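Local structure of periplasmic cell division protein (SufI) (Aquifex aeolicus, 6SYY) at residues A[243-254]-A[297-308]. The protein is a multicopper oxidase, with copper ions bound at four sites, that probably oxidises its substrates in the manner of laccases. Residues are numbered along the deposited sequence; the frame is centred on the assembly and turned at random.
Sequences VERKIYRFRILN and PGERIDILVDFR
Phe307 plugs the end of this antiparallel pair, laddered by hydrogen-bonded pairs Tyr248–Val305, Phe250–Ile303 and Ile252–Ile301. Val243 CG2 sits over its ring centre, 3.8 Å from Phe307 CG, while the ring's edge turns toward the face of Tyr248 in an offset edge-to-face pair, planes at 81°. Phe250 meets it edge-on, CE2 to Phe307 CE2 at 3.8 Å. On the opposite face of the sheet, Asp302 OD2 takes Arg249 NH2 at 2.7 Å, in the guanidinium plane but on the anti side and well out of the carboxylate plane. The extended chain of Arg249, CG trans to the backbone N (chi1 171°), carries it there. Arg251 NH2 lies over the centre of the Arg249 guanidinium, and Arg251 meets OD2 through charge alone; its NE pairs with Asp200 and NH1 bonds Thr155 OG1, while Arg249 NH1 pairs with Glu185. These carboxylates probably offset the two close positive charges. Arg308 grips Asp306 side-on, NE to OD1 at 2.9 Å and NH2 to OD2, the latter tilted from both planes; OD1 also closes an Asx turn onto Arg308 N. An alanine replacing Asp306 would probably leave that guanidinium without its carboxylate mate, less firmly held against Ile247, and Arg308 N without its Asx-turn acceptor. Strand 200-208 flanks 247-254 and 270-279 flanks 300-306, within a cupredoxin-like domain; the Gly298 end approaches a copper ion.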
loop_
_atom_site.group_PDB
_atom_site.type_symbol
_atom_site.label_atom_id
_atom_site.label_comp_id
_atom_site.label_asym_id
_atom_site.label_seq_id
_atom_site.Cartn_x
_atom_site.Cartn_y
_atom_site.Cartn_z
ATOM N N VAL A 243 24.227 6.669 -3.584
ATOM C CA VAL A 243 24.016 6.999 -2.184
ATOM C C VAL A 243 25.351 7.391 -1.573
ATOM O O VAL A 243 26.421 7.083 -2.101
ATOM C CB VAL A 243 23.388 5.836 -1.388
ATOM C CG1 VAL A 243 22.065 5.413 -2.012
ATOM C CG2 VAL A 243 24.351 4.667 -1.315
ATOM N N GLU A 244 25.272 8.087 -0.448
ATOM C CA GLU A 244 26.432 8.405 0.366
ATOM C C GLU A 244 26.444 7.509 1.602
ATOM O O GLU A 244 25.468 6.819 1.907
ATOM C CB GLU A 244 26.415 9.885 0.760
ATOM C CG GLU A 244 25.937 10.793 -0.359
ATOM C CD GLU A 244 25.884 12.250 0.052
ATOM O OE1 GLU A 244 26.497 12.599 1.084
ATOM O OE2 GLU A 244 25.226 13.044 -0.652
ATOM N N ARG A 245 27.572 7.515 2.315
ATOM C CA ARG A 245 27.673 6.755 3.562
ATOM C C ARG A 245 26.844 7.484 4.618
ATOM O O ARG A 245 27.337 8.278 5.422
ATOM C CB ARG A 245 29.130 6.576 3.981
ATOM C CG ARG A 245 29.896 5.603 3.088
ATOM C CD ARG A 245 31.288 5.287 3.619
ATOM N NE ARG A 245 31.250 4.517 4.859
ATOM C CZ ARG A 245 31.587 4.996 6.053
ATOM N NH1 ARG A 245 31.996 6.251 6.176
ATOM N NH2 ARG A 245 31.524 4.218 7.125
ATOM N N LYS A 246 25.540 7.222 4.586
ATOM C CA LYS A 246 24.576 7.897 5.444
ATOM C C LYS A 246 23.458 6.915 5.763
ATOM O O LYS A 246 23.376 5.825 5.189
ATOM C CB LYS A 246 24.004 9.166 4.779
ATOM C CG LYS A 246 24.999 10.304 4.590
ATOM C CD LYS A 246 24.312 11.637 4.314
ATOM C CE LYS A 246 23.823 11.736 2.883
ATOM N NZ LYS A 246 23.246 13.080 2.590
ATOM N N ILE A 247 22.591 7.308 6.689
ATOM C CA ILE A 247 21.337 6.595 6.891
ATOM C C ILE A 247 20.318 7.113 5.887
ATOM O O ILE A 247 20.109 8.326 5.767
ATOM C CB ILE A 247 20.828 6.765 8.329
ATOM C CG1 ILE A 247 21.761 6.053 9.315
ATOM C CG2 ILE A 247 19.382 6.264 8.438
ATOM C CD1 ILE A 247 21.487 6.382 10.772
ATOM N N TYR A 248 19.699 6.196 5.149
ATOM C CA TYR A 248 18.612 6.516 4.237
ATOM C C TYR A 248 17.322 5.888 4.741
ATOM O O TYR A 248 17.322 4.760 5.244
ATOM C CB TYR A 248 18.896 6.016 2.819
ATOM C CG TYR A 248 19.860 6.873 2.039
ATOM C CD1 TYR A 248 21.211 6.896 2.360
ATOM C CD2 TYR A 248 19.423 7.653 0.974
ATOM C CE1 TYR A 248 22.101 7.680 1.650
ATOM C CE2 TYR A 248 20.306 8.441 0.257
ATOM C CZ TYR A 248 21.645 8.450 0.600
ATOM O OH TYR A 248 22.537 9.226 -0.104
ATOM N N ARG A 249 16.229 6.623 4.610
ATOM C CA ARG A 249 14.902 6.077 4.840
ATOM C C ARG A 249 14.271 5.757 3.493
ATOM O O ARG A 249 14.217 6.619 2.609
ATOM C CB ARG A 249 14.028 7.059 5.614
ATOM C CG ARG A 249 12.575 6.645 5.698
ATOM C CD ARG A 249 11.797 7.642 6.509
ATOM N NE ARG A 249 10.467 7.153 6.843
ATOM C CZ ARG A 249 9.689 7.718 7.758
ATOM N NH1 ARG A 249 10.125 8.783 8.424
ATOM N NH2 ARG A 249 8.486 7.224 8.011
ATOM N N PHE A 250 13.811 4.521 3.333
ATOM C CA PHE A 250 13.092 4.115 2.133
ATOM C C PHE A 250 11.673 3.726 2.516
ATOM O O PHE A 250 11.469 2.877 3.392
ATOM C CB PHE A 250 13.801 2.962 1.424
ATOM C CG PHE A 250 15.186 3.302 0.966
ATOM C CD1 PHE A 250 15.381 4.112 -0.141
ATOM C CD2 PHE A 250 16.292 2.819 1.643
ATOM C CE1 PHE A 250 16.657 4.433 -0.565
ATOM C CE2 PHE A 250 17.570 3.137 1.225
ATOM C CZ PHE A 250 17.754 3.945 0.120
ATOM N N ARG A 251 10.700 4.360 1.868
ATOM C CA ARG A 251 9.284 4.052 2.045
ATOM C C ARG A 251 8.891 3.087 0.940
ATOM O O ARG A 251 8.583 3.500 -0.181
ATOM C CB ARG A 251 8.440 5.318 2.008
ATOM C CG ARG A 251 8.775 6.284 3.116
ATOM C CD ARG A 251 8.066 7.596 2.915
ATOM N NE ARG A 251 8.506 8.588 3.890
ATOM C CZ ARG A 251 7.832 8.906 4.989
ATOM N NH1 ARG A 251 6.673 8.313 5.260
ATOM N NH2 ARG A 251 8.316 9.821 5.813
ATOM N N ILE A 252 8.917 1.798 1.253
ATOM C CA ILE A 252 8.639 0.776 0.252
ATOM C C ILE A 252 7.133 0.583 0.161
ATOM O O ILE A 252 6.470 0.283 1.159
ATOM C CB ILE A 252 9.350 -0.540 0.590
ATOM C CG1 ILE A 252 10.864 -0.316 0.661
ATOM C CG2 ILE A 252 8.996 -1.599 -0.443
ATOM C CD1 ILE A 252 11.622 -1.476 1.240
ATOM N N LEU A 253 6.588 0.771 -1.034
ATOM C CA LEU A 253 5.169 0.578 -1.295
ATOM C C LEU A 253 5.039 -0.440 -2.414
ATOM O O LEU A 253 5.525 -0.207 -3.526
ATOM C CB LEU A 253 4.492 1.900 -1.673
ATOM C CG LEU A 253 2.970 1.908 -1.837
ATOM C CD1 LEU A 253 2.433 3.296 -1.540
ATOM C CD2 LEU A 253 2.546 1.478 -3.231
ATOM N N ASN A 254 4.403 -1.569 -2.117
ATOM C CA ASN A 254 4.137 -2.577 -3.138
ATOM C C ASN A 254 2.898 -2.140 -3.901
ATOM O O ASN A 254 1.773 -2.278 -3.416
ATOM C CB ASN A 254 3.950 -3.954 -2.514
ATOM C CG ASN A 254 3.827 -5.049 -3.554
ATOM O OD1 ASN A 254 3.531 -4.786 -4.721
ATOM N ND2 ASN A 254 4.053 -6.289 -3.134
ATOM N N PRO A 297 1.165 -6.744 -1.957
ATOM C CA PRO A 297 0.404 -5.608 -2.489
ATOM C C PRO A 297 -0.473 -4.974 -1.420
ATOM O O PRO A 297 -1.186 -5.661 -0.688
ATOM C CB PRO A 297 -0.433 -6.244 -3.600
ATOM C CG PRO A 297 0.373 -7.398 -4.053
ATOM C CD PRO A 297 1.114 -7.911 -2.854
ATOM N N GLY A 298 -0.419 -3.646 -1.332
ATOM C CA GLY A 298 -1.139 -2.913 -0.317
ATOM C C GLY A 298 -0.362 -2.668 0.961
ATOM O O GLY A 298 -0.725 -1.770 1.729
ATOM N N GLU A 299 0.686 -3.441 1.217
ATOM C CA GLU A 299 1.545 -3.176 2.359
ATOM C C GLU A 299 2.503 -2.030 2.053
ATOM O O GLU A 299 2.851 -1.768 0.896
ATOM C CB GLU A 299 2.340 -4.423 2.746
ATOM C CG GLU A 299 1.525 -5.503 3.446
ATOM C CD GLU A 299 2.398 -6.602 4.034
ATOM O OE1 GLU A 299 3.233 -7.166 3.295
ATOM O OE2 GLU A 299 2.258 -6.894 5.242
ATOM N N ARG A 300 2.915 -1.335 3.110
ATOM C CA ARG A 300 3.969 -0.333 3.032
ATOM C C ARG A 300 4.907 -0.551 4.208
ATOM O O ARG A 300 4.458 -0.622 5.356
ATOM C CB ARG A 300 3.405 1.097 3.044
ATOM C CG ARG A 300 2.654 1.503 1.775
ATOM C CD ARG A 300 1.162 1.317 1.939
ATOM N NE ARG A 300 0.641 2.150 3.020
ATOM C CZ ARG A 300 -0.563 2.003 3.560
ATOM N NH1 ARG A 300 -1.373 1.045 3.124
ATOM N NH2 ARG A 300 -0.957 2.807 4.543
ATOM N N ILE A 301 6.200 -0.673 3.921
ATOM C CA ILE A 301 7.221 -0.891 4.939
ATOM C C ILE A 301 8.213 0.264 4.858
ATOM O O ILE A 301 8.820 0.492 3.805
ATOM C CB ILE A 301 7.935 -2.241 4.753
ATOM C CG1 ILE A 301 6.922 -3.367 4.547
ATOM C CG2 ILE A 301 8.829 -2.548 5.953
ATOM C CD1 ILE A 301 6.010 -3.607 5.739
ATOM N N ASP A 302 8.356 1.002 5.957
ATOM C CA ASP A 302 9.391 2.020 6.083
ATOM C C ASP A 302 10.632 1.394 6.708
ATOM O O ASP A 302 10.553 0.797 7.789
ATOM C CB ASP A 302 8.913 3.192 6.944
ATOM C CG ASP A 302 7.884 4.060 6.241
ATOM O OD1 ASP A 302 6.897 3.511 5.707
ATOM O OD2 ASP A 302 8.060 5.297 6.237
ATOM N N ILE A 303 11.772 1.531 6.034
ATOM C CA ILE A 303 13.023 0.976 6.532
ATOM C C ILE A 303 14.083 2.063 6.610
ATOM O O ILE A 303 14.044 3.058 5.879
ATOM C CB ILE A 303 13.540 -0.197 5.669
ATOM C CG1 ILE A 303 13.890 0.285 4.257
ATOM C CG2 ILE A 303 12.529 -1.346 5.665
ATOM C CD1 ILE A 303 14.666 -0.729 3.431
ATOM N N LEU A 304 15.032 1.863 7.524
ATOM C CA LEU A 304 16.263 2.639 7.602
ATOM C C LEU A 304 17.419 1.755 7.162
ATOM O O LEU A 304 17.546 0.618 7.628
ATOM C CB LEU A 304 16.519 3.157 9.021
ATOM C CG LEU A 304 15.617 4.238 9.626
ATOM C CD1 LEU A 304 16.066 4.560 11.043
ATOM C CD2 LEU A 304 15.589 5.499 8.771
ATOM N N VAL A 305 18.246 2.269 6.260
ATOM C CA VAL A 305 19.424 1.562 5.774
ATOM C C VAL A 305 20.630 2.449 6.042
ATOM O O VAL A 305 20.668 3.604 5.600
ATOM C CB VAL A 305 19.317 1.218 4.281
ATOM C CG1 VAL A 305 20.527 0.416 3.839
ATOM C CG2 VAL A 305 18.043 0.443 4.010
ATOM N N ASP A 306 21.606 1.917 6.771
ATOM C CA ASP A 306 22.800 2.677 7.133
ATOM C C ASP A 306 23.896 2.300 6.145
ATOM O O ASP A 306 24.615 1.319 6.327
ATOM C CB ASP A 306 23.207 2.401 8.574
ATOM C CG ASP A 306 24.213 3.413 9.097
ATOM O OD1 ASP A 306 24.857 4.087 8.271
ATOM O OD2 ASP A 306 24.361 3.535 10.331
ATOM N N PHE A 307 24.026 3.098 5.089
ATOM C CA PHE A 307 25.055 2.812 4.099
ATOM C C PHE A 307 26.463 3.102 4.606
ATOM O O PHE A 307 27.426 2.845 3.876
ATOM C CB PHE A 307 24.772 3.589 2.810
ATOM C CG PHE A 307 23.629 3.031 2.012
ATOM C CD1 PHE A 307 23.774 1.846 1.306
ATOM C CD2 PHE A 307 22.405 3.685 1.970
ATOM C CE1 PHE A 307 22.715 1.321 0.571
ATOM C CE2 PHE A 307 21.342 3.165 1.239
ATOM C CZ PHE A 307 21.497 1.982 0.540
ATOM N N ARG A 308 26.618 3.613 5.832
ATOM C CA ARG A 308 27.943 3.650 6.444
ATOM C C ARG A 308 28.487 2.251 6.703
ATOM O O ARG A 308 29.698 2.097 6.894
ATOM C CB ARG A 308 27.910 4.447 7.747
ATOM C CG ARG A 308 27.579 5.913 7.560
ATOM C CD ARG A 308 27.417 6.637 8.886
ATOM N NE ARG A 308 26.268 6.148 9.644
ATOM C CZ ARG A 308 25.878 6.645 10.814
ATOM N NH1 ARG A 308 26.543 7.655 11.362
ATOM N NH2 ARG A 308 24.823 6.136 11.436
#